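PDB 5THW: deacylase from Burkholderia multivorans, which probably hydrolyses N-carbamoyl amino acids with the aid of two zinc ions per subunit, as a member of the peptidase M20 family. Local coordinates for residues Ile373-Gly376 / Ala377-Ala381; His211-Gln214 / Gly215-Glu219; Gly400-Asn404 / Glu405-Ala409; Cys355-Ala358 / Val359-Ala363. All blocks are in the same frame, centred on the assembly; numbering follows the deposited sequence.

Contact 1: Ile373-Gly376 / Ala377-Ala381. With URP (N-(aminocarbonyl)-beta-alanine), chain G.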
ATOM      1  N   ILE A 373      28.350  15.513  21.895  1.00 50.58           N
ATOM      2  CA  ILE A 373      27.454  15.277  20.773  1.00 52.91           C
ATOM      3  C   ILE A 373      26.032  15.112  21.292  1.00 57.36           C
ATOM      4  O   ILE A 373      25.807  14.608  22.397  1.00 61.08           O
ATOM      5  CB  ILE A 373      27.908  14.057  19.939  1.00 48.43           C
ATOM      6  CG1 ILE A 373      27.189  14.032  18.593  1.00 42.67           C
ATOM      7  CG2 ILE A 373      27.695  12.755  20.708  1.00 37.65           C
ATOM      8  CD1 ILE A 373      27.921  13.219  17.552  1.00 45.28           C
ATOM      9  N   VAL A 374      25.069  15.575  20.493  1.00 52.84           N
ATOM     10  CA  VAL A 374      23.645  15.436  20.792  1.00 51.80           C
ATOM     11  C   VAL A 374      23.107  14.243  20.011  1.00 50.16           C
ATOM     12  O   VAL A 374      23.279  14.167  18.788  1.00 53.81           O
ATOM     13  CB  VAL A 374      22.877  16.721  20.441  1.00 42.61           C
ATOM     14  CG1 VAL A 374      21.384  16.531  20.651  1.00 37.69           C
ATOM     15  CG2 VAL A 374      23.404  17.900  21.252  1.00 42.85           C
ATOM     16  N   SER A 375      22.432  13.328  20.708  1.00 42.17           N
ATOM     17  CA  SER A 375      21.943  12.103  20.076  1.00 44.29           C
ATOM     18  C   SER A 375      20.748  12.377  19.168  1.00 41.30           C
ATOM     19  O   SER A 375      19.714  12.884  19.620  1.00 42.38           O
ATOM     20  CB  SER A 375      21.565  11.075  21.132  1.00 37.68           C
ATOM     21  OG  SER A 375      20.917   9.986  20.512  1.00 37.27           O
ATOM     22  N   GLY A 376      20.883  12.017  17.888  1.00 34.21           N
ATOM     23  CA  GLY A 376      19.809  12.224  16.932  1.00 36.64           C
ATOM     24  C   GLY A 376      18.675  11.229  17.028  1.00 41.41           C
ATOM     25  O   GLY A 376      17.581  11.505  16.525  1.00 44.51           O
ATOM     26  N   ALA A 377      18.901  10.092  17.672  1.00 36.31           N
ATOM     27  CA  ALA A 377      17.891   9.059  17.815  1.00 44.15           C
ATOM     28  C   ALA A 377      17.513   8.919  19.278  1.00 49.54           C
ATOM     29  O   ALA A 377      18.209   9.399  20.178  1.00 42.98           O
ATOM     30  CB  ALA A 377      18.381   7.704  17.277  1.00 38.04           C
ATOM     31  N   GLY A 378      16.380   8.263  19.500  1.00 41.40           N
ATOM     32  CA  GLY A 378      15.945   7.959  20.840  1.00 35.55           C
ATOM     33  C   GLY A 378      16.562   6.644  21.277  1.00 48.46           C
ATOM     34  O   GLY A 378      16.759   5.734  20.474  1.00 56.31           O
ATOM     35  N   HIS A 379      16.875   6.560  22.562  1.00 42.62           N
ATOM     36  CA  HIS A 379      17.444   5.343  23.102  1.00 38.51           C
ATOM     37  C   HIS A 379      16.762   5.081  24.431  1.00 39.56           C
ATOM     38  O   HIS A 379      16.154   5.976  25.025  1.00 38.99           O
ATOM     39  CB  HIS A 379      18.969   5.457  23.256  1.00 41.38           C
ATOM     40  CG  HIS A 379      19.662   5.908  22.005  1.00 45.58           C
ATOM     41  ND1 HIS A 379      19.850   5.083  20.915  1.00 42.17           N
ATOM     42  CD2 HIS A 379      20.220   7.098  21.676  1.00 43.43           C
ATOM     43  CE1 HIS A 379      20.482   5.750  19.965  1.00 42.73           C
ATOM     44  NE2 HIS A 379      20.723   6.973  20.404  1.00 42.76           N
ATOM     45  N   ASP A 380      16.848   3.828  24.878  1.00 34.02           N
ATOM     46  CA  ASP A 380      16.311   3.470  26.186  1.00 31.95           C
ATOM     47  C   ASP A 380      16.920   4.322  27.296  1.00 38.35           C
ATOM     48  O   ASP A 380      16.280   4.548  28.329  1.00 44.81           O
ATOM     49  CB  ASP A 380      16.536   1.982  26.420  1.00 36.62           C
ATOM     50  CG  ASP A 380      15.852   1.120  25.356  1.00 51.19           C
ATOM     51  OD1 ASP A 380      14.604   1.173  25.239  1.00 52.92           O
ATOM     52  OD2 ASP A 380      16.568   0.407  24.615  1.00 52.95           O
ATOM     53  N   ALA A 381      18.152   4.805  27.100  1.00 41.23           N
ATOM     54  CA  ALA A 381      18.768   5.717  28.057  1.00 42.82           C
ATOM     55  C   ALA A 381      17.976   7.013  28.197  1.00 50.08           C
ATOM     56  O   ALA A 381      18.056   7.676  29.239  1.00 57.28           O
ATOM     57  CB  ALA A 381      20.206   6.020  27.643  1.00 44.83           C
TER
HETATM   58  O2  URP G 503      17.620   3.786  16.090  1.00 47.16           O
HETATM   59  C2  URP G 503      17.240   3.491  17.208  1.00 43.79           C
HETATM   60  N3  URP G 503      17.630   2.364  17.787  1.00 52.74           N
HETATM   61  N1  URP G 503      16.405   4.274  17.877  1.00 47.69           N
HETATM   62  C6  URP G 503      14.968   4.078  17.784  1.00 48.67           C
HETATM   63  C5  URP G 503      14.190   5.312  18.219  1.00 42.26           C
HETATM   64  C4  URP G 503      14.407   6.371  17.169  1.00 53.81           C
HETATM   65  O42 URP G 503      15.125   7.357  17.453  1.00 61.69           O
HETATM   66  O41 URP G 503      13.863   6.220  16.053  1.00 49.55           O
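Ser375 turns its hydroxyl away from its own backbone N (chi1 171°), while His379 sets its ring across from its own carbonyl carbon (chi1 -52°), and the two groups converge on the main chain of Ala377. The hydrogen bond from Ser375 OG to Ala377 O measures 2.8 Å and folds the turn back on the end of the strand. Ser375 OG also lies 3.0 Å from His379 NE2, at the edge of the imidazole and near its plane. Over one face of that ring sits Ala377 C, displaced toward the rim, so the Ala377 carbonyl group meets the hydroxyl through O and the ring face through C. The main chain held this way presents both polar atoms of Gly378 to the ligand. Gly378 N donates to O42 of N-(aminocarbonyl)-beta-alanine at 2.6 Å, almost straight at 171°, and Gly378 O accepts from its N1 at 3.0 Å. Ala377 CB approaches the same O42 to 3.3 Å. Further bonds reach the ligand from Arg309 and from His247 and Asn296 of the second subunit. Strand 370-375 enters the turn paired with strand 225-242, Ser375 bonding through its backbone to Asp230 and Gln232. On the way into helix 380-384, His379 packs on Met392 of strand 390-395 and meets the ring of His211 at the end of strand 206-212.

Contact 2: His211-Gln214 / Gly215-Glu219. With ZN (zinc ion), chain E; URP (N-(aminocarbonyl)-beta-alanine), chain G.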
ATOM      1  N   HIS A 211      26.413   3.089  22.106  1.00 36.44           N
ATOM      2  CA  HIS A 211      25.669   3.044  20.847  1.00 36.28           C
ATOM      3  C   HIS A 211      26.500   3.652  19.723  1.00 35.35           C
ATOM      4  O   HIS A 211      27.374   4.489  19.969  1.00 43.56           O
ATOM      5  CB  HIS A 211      24.333   3.791  20.975  1.00 35.84           C
ATOM      6  CG  HIS A 211      23.257   3.272  20.070  1.00 40.69           C
ATOM      7  ND1 HIS A 211      23.210   3.559  18.722  1.00 42.44           N
ATOM      8  CD2 HIS A 211      22.195   2.472  20.320  1.00 41.23           C
ATOM      9  CE1 HIS A 211      22.160   2.964  18.184  1.00 38.59           C
ATOM     10  NE2 HIS A 211      21.530   2.294  19.131  1.00 39.28           N
ATOM     11  N   ILE A 212      26.232   3.213  18.486  1.00 35.47           N
ATOM     12  CA  ILE A 212      26.787   3.903  17.320  1.00 40.88           C
ATOM     13  C   ILE A 212      26.025   5.206  17.086  1.00 38.63           C
ATOM     14  O   ILE A 212      24.830   5.322  17.397  1.00 40.77           O
ATOM     15  CB  ILE A 212      26.755   3.031  16.052  1.00 38.90           C
ATOM     16  CG1 ILE A 212      25.324   2.590  15.748  1.00 38.80           C
ATOM     17  CG2 ILE A 212      27.703   1.842  16.186  1.00 29.12           C
ATOM     18  CD1 ILE A 212      25.065   2.333  14.284  1.00 34.58           C
ATOM     19  N   GLU A 213      26.721   6.195  16.515  1.00 38.73           N
ATOM     20  CA  GLU A 213      26.154   7.536  16.375  1.00 35.54           C
ATOM     21  C   GLU A 213      24.897   7.535  15.513  1.00 36.66           C
ATOM     22  O   GLU A 213      23.962   8.308  15.758  1.00 40.10           O
ATOM     23  CB  GLU A 213      27.189   8.489  15.772  1.00 36.81           C
ATOM     24  CG  GLU A 213      26.682   9.920  15.636  1.00 45.14           C
ATOM     25  CD  GLU A 213      27.559  10.781  14.737  1.00 54.04           C
ATOM     26  OE1 GLU A 213      28.782  10.522  14.665  1.00 52.63           O
ATOM     27  OE2 GLU A 213      27.022  11.724  14.114  1.00 52.13           O
ATOM     28  N   GLN A 214      24.863   6.683  14.491  1.00 30.37           N
ATOM     29  CA  GLN A 214      23.821   6.682  13.466  1.00 36.12           C
ATOM     30  C   GLN A 214      23.808   7.980  12.663  1.00 38.01           C
ATOM     31  O   GLN A 214      22.832   8.271  11.961  1.00 37.20           O
ATOM     32  CB  GLN A 214      22.440   6.393  14.078  1.00 37.95           C
ATOM     33  CG  GLN A 214      22.468   5.206  15.044  1.00 29.46           C
ATOM     34  CD  GLN A 214      21.117   4.902  15.669  1.00 35.62           C
ATOM     35  OE1 GLN A 214      20.693   5.580  16.603  1.00 33.97           O
ATOM     36  NE2 GLN A 214      20.451   3.854  15.180  1.00 25.71           N
ATOM     37  N   GLY A 215      24.899   8.747  12.747  1.00 44.25           N
ATOM     38  CA  GLY A 215      25.088   9.966  11.998  1.00 37.97           C
ATOM     39  C   GLY A 215      26.543  10.127  11.597  1.00 48.97           C
ATOM     40  O   GLY A 215      27.405   9.331  11.986  1.00 48.72           O
ATOM     41  N   PRO A 216      26.852  11.168  10.821  1.00 49.96           N
ATOM     42  CA  PRO A 216      28.192  11.318  10.225  1.00 52.83           C
ATOM     43  C   PRO A 216      29.202  12.178  10.985  1.00 54.55           C
ATOM     44  O   PRO A 216      30.327  12.327  10.492  1.00 52.13           O
ATOM     45  CB  PRO A 216      27.854  11.980   8.885  1.00 46.58           C
ATOM     46  CG  PRO A 216      26.710  12.878   9.222  1.00 45.46           C
ATOM     47  CD  PRO A 216      25.899  12.157  10.284  1.00 41.87           C
ATOM     48  N   ILE A 217      28.843  12.740  12.141  1.00 53.43           N
ATOM     49  CA  ILE A 217      29.658  13.786  12.761  1.00 45.05           C
ATOM     50  C   ILE A 217      31.009  13.242  13.226  1.00 52.12           C
ATOM     51  O   ILE A 217      32.063  13.805  12.895  1.00 56.08           O
ATOM     52  CB  ILE A 217      28.884  14.447  13.914  1.00 41.78           C
ATOM     53  CG1 ILE A 217      27.593  15.070  13.388  1.00 37.53           C
ATOM     54  CG2 ILE A 217      29.746  15.489  14.607  1.00 45.68           C
ATOM     55  CD1 ILE A 217      26.838  15.847  14.430  1.00 44.48           C
ATOM     56  N   LEU A 218      31.004  12.157  14.015  1.00 44.25           N
ATOM     57  CA  LEU A 218      32.253  11.664  14.605  1.00 48.86           C
ATOM     58  C   LEU A 218      33.232  11.191  13.538  1.00 48.61           C
ATOM     59  O   LEU A 218      34.448  11.379  13.679  1.00 50.33           O
ATOM     60  CB  LEU A 218      31.977  10.543  15.607  1.00 45.54           C
ATOM     61  CG  LEU A 218      31.241  10.926  16.892  1.00 51.92           C
ATOM     62  CD1 LEU A 218      30.936   9.682  17.727  1.00 47.37           C
ATOM     63  CD2 LEU A 218      32.046  11.935  17.708  1.00 39.58           C
ATOM     64  N   GLU A 219      32.727  10.560  12.472  1.00 44.09           N
ATOM     65  CA  GLU A 219      33.600  10.161  11.371  1.00 46.51           C
ATOM     66  C   GLU A 219      34.144  11.384  10.640  1.00 59.97           C
ATOM     67  O   GLU A 219      35.340  11.448  10.326  1.00 66.64           O
ATOM     68  CB  GLU A 219      32.851   9.240  10.408  1.00 46.45           C
ATOM     69  CG  GLU A 219      33.705   8.647   9.281  1.00 50.85           C
ATOM     70  CD  GLU A 219      32.861   7.997   8.182  1.00 53.49           C
ATOM     71  OE1 GLU A 219      31.744   8.486   7.918  1.00 53.22           O
ATOM     72  OE2 GLU A 219      33.302   6.980   7.600  1.00 54.44           O
TER
HETATM   73 ZN    ZN E 501      19.266   1.817  18.786  0.68 56.36          ZN
HETATM   74  O2  URP G 503      17.620   3.786  16.090  1.00 47.16           O
HETATM   75  C2  URP G 503      17.240   3.491  17.208  1.00 43.79           C
HETATM   76  N3  URP G 503      17.630   2.364  17.787  1.00 52.74           N
HETATM   77  N1  URP G 503      16.405   4.274  17.877  1.00 47.69           N
HETATM   78  C6  URP G 503      14.968   4.078  17.784  1.00 48.67           C
HETATM   79  C5  URP G 503      14.190   5.312  18.219  1.00 42.26           C
HETATM   80  C4  URP G 503      14.407   6.371  17.169  1.00 53.81           C
HETATM   81  O42 URP G 503      15.125   7.357  17.453  1.00 61.69           O
HETATM   82  O41 URP G 503      13.863   6.220  16.053  1.00 49.55           O
HETATM   83  O   HOH W   1      30.495   9.087  12.529  1.00 37.58           O
HETATM   84  O   HOH W   2      18.642   2.726  20.811  1.00 28.78           O
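Glu213 reaches forward to Ile217 and Leu218 and spends both carboxylate oxygens on the first amides of helix 217-220. Leu218 N donates to Glu213 OE1 at 2.8 Å, with an N-H...O angle of 168°, meeting it on the syn side but somewhat out of the carboxylate plane. Ile217 N bonds to Glu213 OE2 at 2.9 Å, using the syn lone pair. The group gets there because CG stands opposite the backbone N (chi1 -178°) and the chain then runs on extended. A water donates to Glu213 OE1 at 3.1 Å and accepts from Glu219 N at 2.7 Å, so a third amide of the helix start is served indirectly. Around the carboxylate, CB of Ile217 and CB and CG of Leu218 fit closely against its oxygens. Both imidazole nitrogens of His211 are likewise occupied. ND1 donates to Ile212 O at 2.7 Å in the ring plane, on a carbonyl lone pair, and NE2 binds zinc at 2.3 Å. His104, Asp115, a water and N3 of N-(aminocarbonyl)-beta-alanine complete this metal's coordination. Gln214 NE2 donates to O2 of the same ligand at 3.0 Å and has a second partner in Ser402 OG. The ND1 bond fixes the rotation of the His211 ring and directs NE2 to the metal. Several amides at a helix start would probably stabilise a negative charge on Glu213, tying the helix to the segment that supplies both a zinc ligand and a ligand-binding amide.

Contact 3: Gly400-Asn404 / Glu405-Ala409. With ZN (zinc ion), chain F.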
ATOM      1  N   GLY A 400      28.068   7.505   8.335  1.00 41.70           N
ATOM      2  CA  GLY A 400      27.001   7.959   9.196  1.00 42.65           C
ATOM      3  C   GLY A 400      25.665   7.291   8.984  1.00 45.85           C
ATOM      4  O   GLY A 400      24.657   7.784   9.496  1.00 50.28           O
ATOM      5  N   ILE A 401      25.621   6.191   8.251  1.00 43.37           N
ATOM      6  CA  ILE A 401      24.354   5.570   7.885  1.00 47.20           C
ATOM      7  C   ILE A 401      23.961   4.504   8.907  1.00 45.57           C
ATOM      8  O   ILE A 401      24.787   3.691   9.345  1.00 37.29           O
ATOM      9  CB  ILE A 401      24.409   5.010   6.449  1.00 45.91           C
ATOM     10  CG1 ILE A 401      23.018   4.543   6.026  1.00 50.95           C
ATOM     11  CG2 ILE A 401      25.444   3.906   6.314  1.00 51.30           C
ATOM     12  CD1 ILE A 401      22.746   4.702   4.553  1.00 49.32           C
ATOM     13  N   SER A 402      22.687   4.522   9.294  1.00 41.50           N
ATOM     14  CA  SER A 402      22.065   3.496  10.124  1.00 33.32           C
ATOM     15  C   SER A 402      20.656   3.266   9.594  1.00 32.27           C
ATOM     16  O   SER A 402      20.145   4.038   8.772  1.00 37.87           O
ATOM     17  CB  SER A 402      22.028   3.893  11.607  1.00 39.72           C
ATOM     18  OG  SER A 402      21.543   2.831  12.422  1.00 40.90           O
ATOM     19  N   HIS A 403      20.026   2.190  10.069  1.00 26.60           N
ATOM     20  CA  HIS A 403      18.762   1.700   9.500  1.00 32.28           C
ATOM     21  C   HIS A 403      18.912   1.399   8.013  1.00 32.50           C
ATOM     22  O   HIS A 403      17.972   1.541   7.227  1.00 34.21           O
ATOM     23  CB  HIS A 403      17.599   2.662   9.758  1.00 34.09           C
ATOM     24  CG  HIS A 403      17.137   2.664  11.182  1.00 38.30           C
ATOM     25  ND1 HIS A 403      16.124   3.477  11.642  1.00 34.35           N
ATOM     26  CD2 HIS A 403      17.557   1.943  12.250  1.00 33.99           C
ATOM     27  CE1 HIS A 403      15.934   3.252  12.930  1.00 36.97           C
ATOM     28  NE2 HIS A 403      16.796   2.331  13.325  1.00 41.42           N
ATOM     29  N   ASN A 404      20.120   0.981   7.644  1.00 35.75           N
ATOM     30  CA  ASN A 404      20.464   0.461   6.335  1.00 29.45           C
ATOM     31  C   ASN A 404      21.371  -0.733   6.591  1.00 39.93           C
ATOM     32  O   ASN A 404      22.142  -0.745   7.559  1.00 32.74           O
ATOM     33  CB  ASN A 404      21.188   1.491   5.454  1.00 27.50           C
ATOM     34  CG  ASN A 404      21.246   1.074   3.978  1.00 42.82           C
ATOM     35  OD1 ASN A 404      21.934   0.115   3.614  1.00 41.28           O
ATOM     36  ND2 ASN A 404      20.524   1.808   3.120  1.00 33.58           N
ATOM     37  N   GLU A 405      21.253  -1.750   5.736  1.00 40.38           N
ATOM     38  CA  GLU A 405      22.004  -2.984   5.933  1.00 39.89           C
ATOM     39  C   GLU A 405      23.516  -2.798   5.773  1.00 42.10           C
ATOM     40  O   GLU A 405      24.277  -3.662   6.226  1.00 43.66           O
ATOM     41  CB  GLU A 405      21.460  -4.062   4.997  1.00 43.99           C
ATOM     42  CG  GLU A 405      20.063  -4.528   5.421  1.00 48.52           C
ATOM     43  CD  GLU A 405      19.224  -5.080   4.275  1.00 54.26           C
ATOM     44  OE1 GLU A 405      19.595  -6.136   3.715  1.00 51.99           O
ATOM     45  OE2 GLU A 405      18.188  -4.457   3.937  1.00 52.11           O
ATOM     46  N   VAL A 406      23.974  -1.701   5.157  1.00 42.03           N
ATOM     47  CA  VAL A 406      25.409  -1.470   4.983  1.00 34.21           C
ATOM     48  C   VAL A 406      25.983  -0.723   6.181  1.00 40.59           C
ATOM     49  O   VAL A 406      27.136  -0.279   6.146  1.00 49.15           O
ATOM     50  CB  VAL A 406      25.717  -0.693   3.686  1.00 35.88           C
ATOM     51  CG1 VAL A 406      25.152  -1.411   2.472  1.00 39.96           C
ATOM     52  CG2 VAL A 406      25.215   0.754   3.779  1.00 30.33           C
ATOM     53  N   GLU A 407      25.185  -0.555   7.236  1.00 40.04           N
ATOM     54  CA  GLU A 407      25.685   0.019   8.479  1.00 40.07           C
ATOM     55  C   GLU A 407      26.959  -0.698   8.918  1.00 48.66           C
ATOM     56  O   GLU A 407      27.011  -1.933   8.952  1.00 45.59           O
ATOM     57  CB  GLU A 407      24.603  -0.072   9.556  1.00 33.61           C
ATOM     58  CG  GLU A 407      25.024   0.373  10.939  1.00 35.98           C
ATOM     59  CD  GLU A 407      23.984   0.026  11.986  1.00 43.34           C
ATOM     60  OE1 GLU A 407      22.955   0.732  12.051  1.00 39.40           O
ATOM     61  OE2 GLU A 407      24.177  -0.974  12.716  1.00 42.61           O
ATOM     62  N   ASP A 408      27.983   0.082   9.268  1.00 48.81           N
ATOM     63  CA  ASP A 408      29.305  -0.477   9.531  1.00 52.96           C
ATOM     64  C   ASP A 408      30.047   0.324  10.591  1.00 51.35           C
ATOM     65  O   ASP A 408      29.870   1.540  10.723  1.00 42.96           O
ATOM     66  CB  ASP A 408      30.168  -0.508   8.258  1.00 56.13           C
ATOM     67  CG  ASP A 408      31.191  -1.630   8.263  1.00 56.05           C
ATOM     68  OD1 ASP A 408      31.209  -2.437   9.214  1.00 52.53           O
ATOM     69  OD2 ASP A 408      32.010  -1.674   7.321  1.00 61.13           O
ATOM     70  N   ALA A 409      30.911  -0.376  11.322  1.00 46.51           N
ATOM     71  CA  ALA A 409      31.832   0.265  12.244  1.00 43.03           C
ATOM     72  C   ALA A 409      33.121  -0.546  12.270  1.00 51.90           C
ATOM     73  O   ALA A 409      33.106  -1.770  12.104  1.00 51.86           O
ATOM     74  CB  ALA A 409      31.227   0.394  13.647  1.00 30.00           C
TER
HETATM   75 ZN    ZN F 502      17.451   1.676  15.247  0.79 35.26          ZN
HETATM   76  O   HOH W   3      27.306   2.810   9.237  1.00 37.73           O
HETATM   77  O   HOH W   4      20.280  -0.259  11.912  1.00 36.20           O
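Ser402 and Glu407 make the tight side of this loop. Ser402 OG donates to Glu407 OE1 at 2.6 Å, meeting the oxygen nearly end-on to its C-O bond, with Ser402 CB close behind. CG of Glu407 lies opposite its backbone N (chi1 175°) and the chain continues extended, carrying the carboxylate past the Ile401 carbonyl to the serine. One water links this pair to the backbone, accepting from His403 N at 3.1 Å and donating to Glu407 OE1. Asn404 to Glu407 form a type I beta turn, closed by Glu407 N to Asn404 O at 3.1 Å; here the donor stands well above the carbonyl plane. A straighter bond of 165°, Val406 N to Asn404 OD1 at 3.1 Å, forms an Asx turn within it and lies on a lone pair of the amide oxygen. Asn404 ND2 is held by Glu245 O of the second subunit. Val406 lies on the exposed side: its CG2 makes an ordinary 4.1 Å contact with Ile401 CG2, though it also packs beside Asn404 OD1. A second water bridges Asp408 N, at 2.8 Å, and Ile401 O. The CB of His403 points away from residues 405-409, and its ring binds zinc through NE2 at 2.1 Å, alongside Asp115 and Glu150. Its ND1 bonds to Asn296 O of the second subunit, and its ring stacks on His247 of that subunit. Because Glu407 OE2 also accepts from Phe114 N and Asp115 N, this carboxylate is a second-shell link between the backbone of one zinc ligand, Asp115, and the loop bearing another.

Contact 4: Cys355-Ala358 / Val359-Ala363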
ATOM      1  N   CYS A 355      27.475  11.784  35.109  1.00 65.96           N
ATOM      2  CA  CYS A 355      27.643  10.641  34.215  1.00 61.59           C
ATOM      3  C   CYS A 355      28.303  11.052  32.907  1.00 64.51           C
ATOM      4  O   CYS A 355      29.127  10.310  32.359  1.00 61.61           O
ATOM      5  CB  CYS A 355      26.295   9.978  33.938  1.00 61.46           C
ATOM      6  SG  CYS A 355      25.538   9.209  35.368  1.00 67.43           S
ATOM      7  N   VAL A 356      27.938  12.221  32.378  1.00 66.09           N
ATOM      8  CA  VAL A 356      28.588  12.717  31.169  1.00 58.79           C
ATOM      9  C   VAL A 356      30.074  12.929  31.419  1.00 58.67           C
ATOM     10  O   VAL A 356      30.919  12.538  30.605  1.00 61.15           O
ATOM     11  CB  VAL A 356      27.905  14.006  30.683  1.00 53.00           C
ATOM     12  CG1 VAL A 356      28.684  14.608  29.535  1.00 48.67           C
ATOM     13  CG2 VAL A 356      26.481  13.719  30.267  1.00 47.11           C
ATOM     14  N   GLN A 357      30.415  13.521  32.568  1.00 56.26           N
ATOM     15  CA  GLN A 357      31.815  13.798  32.882  1.00 56.48           C
ATOM     16  C   GLN A 357      32.607  12.507  33.048  1.00 63.12           C
ATOM     17  O   GLN A 357      33.786  12.445  32.680  1.00 64.10           O
ATOM     18  CB  GLN A 357      31.899  14.654  34.149  1.00 62.00           C
ATOM     19  CG  GLN A 357      33.305  15.103  34.566  1.00 69.49           C
ATOM     20  CD  GLN A 357      33.969  16.047  33.575  1.00 74.42           C
ATOM     21  OE1 GLN A 357      33.297  16.733  32.804  1.00 79.63           O
ATOM     22  NE2 GLN A 357      35.298  16.102  33.610  1.00 71.33           N
ATOM     23  N   ALA A 358      31.983  11.467  33.609  1.00 60.47           N
ATOM     24  CA  ALA A 358      32.660  10.179  33.730  1.00 62.04           C
ATOM     25  C   ALA A 358      32.976   9.594  32.359  1.00 63.93           C
ATOM     26  O   ALA A 358      34.026   8.969  32.169  1.00 65.11           O
ATOM     27  CB  ALA A 358      31.810   9.205  34.547  1.00 62.38           C
ATOM     28  N   VAL A 359      32.065   9.768  31.395  1.00 63.15           N
ATOM     29  CA  VAL A 359      32.328   9.325  30.029  1.00 61.91           C
ATOM     30  C   VAL A 359      33.462  10.137  29.422  1.00 63.19           C
ATOM     31  O   VAL A 359      34.378   9.593  28.794  1.00 62.55           O
ATOM     32  CB  VAL A 359      31.051   9.429  29.177  1.00 61.93           C
ATOM     33  CG1 VAL A 359      31.383   9.240  27.708  1.00 57.75           C
ATOM     34  CG2 VAL A 359      30.018   8.405  29.637  1.00 62.72           C
ATOM     35  N   ARG A 360      33.416  11.454  29.608  1.00 60.16           N
ATOM     36  CA  ARG A 360      34.468  12.314  29.086  1.00 60.32           C
ATOM     37  C   ARG A 360      35.819  11.942  29.684  1.00 60.68           C
ATOM     38  O   ARG A 360      36.833  11.897  28.975  1.00 61.73           O
ATOM     39  CB  ARG A 360      34.118  13.773  29.382  1.00 64.25           C
ATOM     40  CG  ARG A 360      34.915  14.792  28.602  1.00 67.90           C
ATOM     41  CD  ARG A 360      34.509  16.197  28.999  1.00 63.08           C
ATOM     42  NE  ARG A 360      33.231  16.587  28.403  1.00 63.15           N
ATOM     43  CZ  ARG A 360      32.100  16.734  29.087  1.00 61.71           C
ATOM     44  NH1 ARG A 360      32.084  16.511  30.396  1.00 56.23           N
ATOM     45  NH2 ARG A 360      30.984  17.098  28.463  1.00 57.16           N
ATOM     46  N   GLU A 361      35.849  11.661  30.990  1.00 56.94           N
ATOM     47  CA  GLU A 361      37.100  11.325  31.660  1.00 59.49           C
ATOM     48  C   GLU A 361      37.656   9.990  31.182  1.00 62.76           C
ATOM     49  O   GLU A 361      38.876   9.826  31.070  1.00 67.92           O
ATOM     50  CB  GLU A 361      36.879  11.296  33.169  1.00 68.63           C
ATOM     51  CG  GLU A 361      36.911  12.664  33.820  1.00 82.15           C
ATOM     52  CD  GLU A 361      36.252  12.673  35.182  1.00 89.45           C
ATOM     53  OE1 GLU A 361      36.047  11.580  35.751  1.00 90.84           O
ATOM     54  OE2 GLU A 361      35.942  13.772  35.685  1.00 93.44           O
ATOM     55  N   ALA A 362      36.784   9.022  30.896  1.00 56.50           N
ATOM     56  CA  ALA A 362      37.255   7.740  30.388  1.00 56.68           C
ATOM     57  C   ALA A 362      37.925   7.900  29.027  1.00 58.03           C
ATOM     58  O   ALA A 362      39.030   7.391  28.802  1.00 62.62           O
ATOM     59  CB  ALA A 362      36.095   6.745  30.315  1.00 55.64           C
ATOM     60  N   ALA A 363      37.287   8.637  28.113  1.00 53.14           N
ATOM     61  CA  ALA A 363      37.911   8.888  26.819  1.00 56.15           C
ATOM     62  C   ALA A 363      39.245   9.607  26.973  1.00 63.77           C
ATOM     63  O   ALA A 363      40.177   9.350  26.202  1.00 71.54           O
ATOM     64  CB  ALA A 363      36.971   9.693  25.923  1.00 54.27           C
TER
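This is a local contact along the outer side of helix 353-366, which packs on strands 206-212, 225-242 and 390-395; in it Gln357 reaches Arg360 and Glu361 one turn on. The side chain of Gln357 bends at its second torsion (chi2 65°), which lets its amide serve both neighbours. Gln357 NE2 donates to Glu361 OE2 at 3.2 Å and 152°, keeping within the amide plane but meeting the oxygen on its anti side and tilted out of the carboxylate plane. The bond from Arg360 NH1 to Gln357 OE1 is short, 2.7 Å, yet weak because the angle is only 122°; OE1 sits at the guanidinium edge. Arg360 NH2 also forms a salt bridge with Asp372. The methyl Val356 CG1 lies 3.6 Å from Arg360 NH2. Beneath these side chains the backbone repeats its i to i+4 bonds, among them Arg360 N to Val356 O at 2.9 Å and Ala362 N to Ala358 O at 3.0 Å. The buried face is apolar. Val356 and Val359 rest on Val227 of strand 225-242 and on Ser391 of strand 390-395, while Cys355 and Val359 touch Phe208 of strand 206-212. Toward helix 411-429, small Ala358 and Ala362 meet Ser427 and Val420. Polar side chains on one face and valine and alanine on the other mark an amphipathic alpha-helix covering beta-strands, as in the alpha/beta catalytic domain of the M20 peptidases.

Along the chain the order is contact 2, contact 4, contact 1, contact 3. Contacts 1, 2 and 3 gather at the zinc site: contact 2 lies between the others, its centre about 11 Å from that of contact 1 and about 10 Å from that of contact 3, and touches both through Gln214. Contacts 1 and 3 are about 16 Å apart between centres and do not touch. Strand ends and loops thus bring ligand-binding groups and both zinc ions together, and all three reach the second subunit. Contact 4 touches none of them and takes no part in the zinc site, its centre about 18 Å from contact 2 and about 26 Å from contact 3; its helix 353-366 leads into strand 370-375 and so into contact 1.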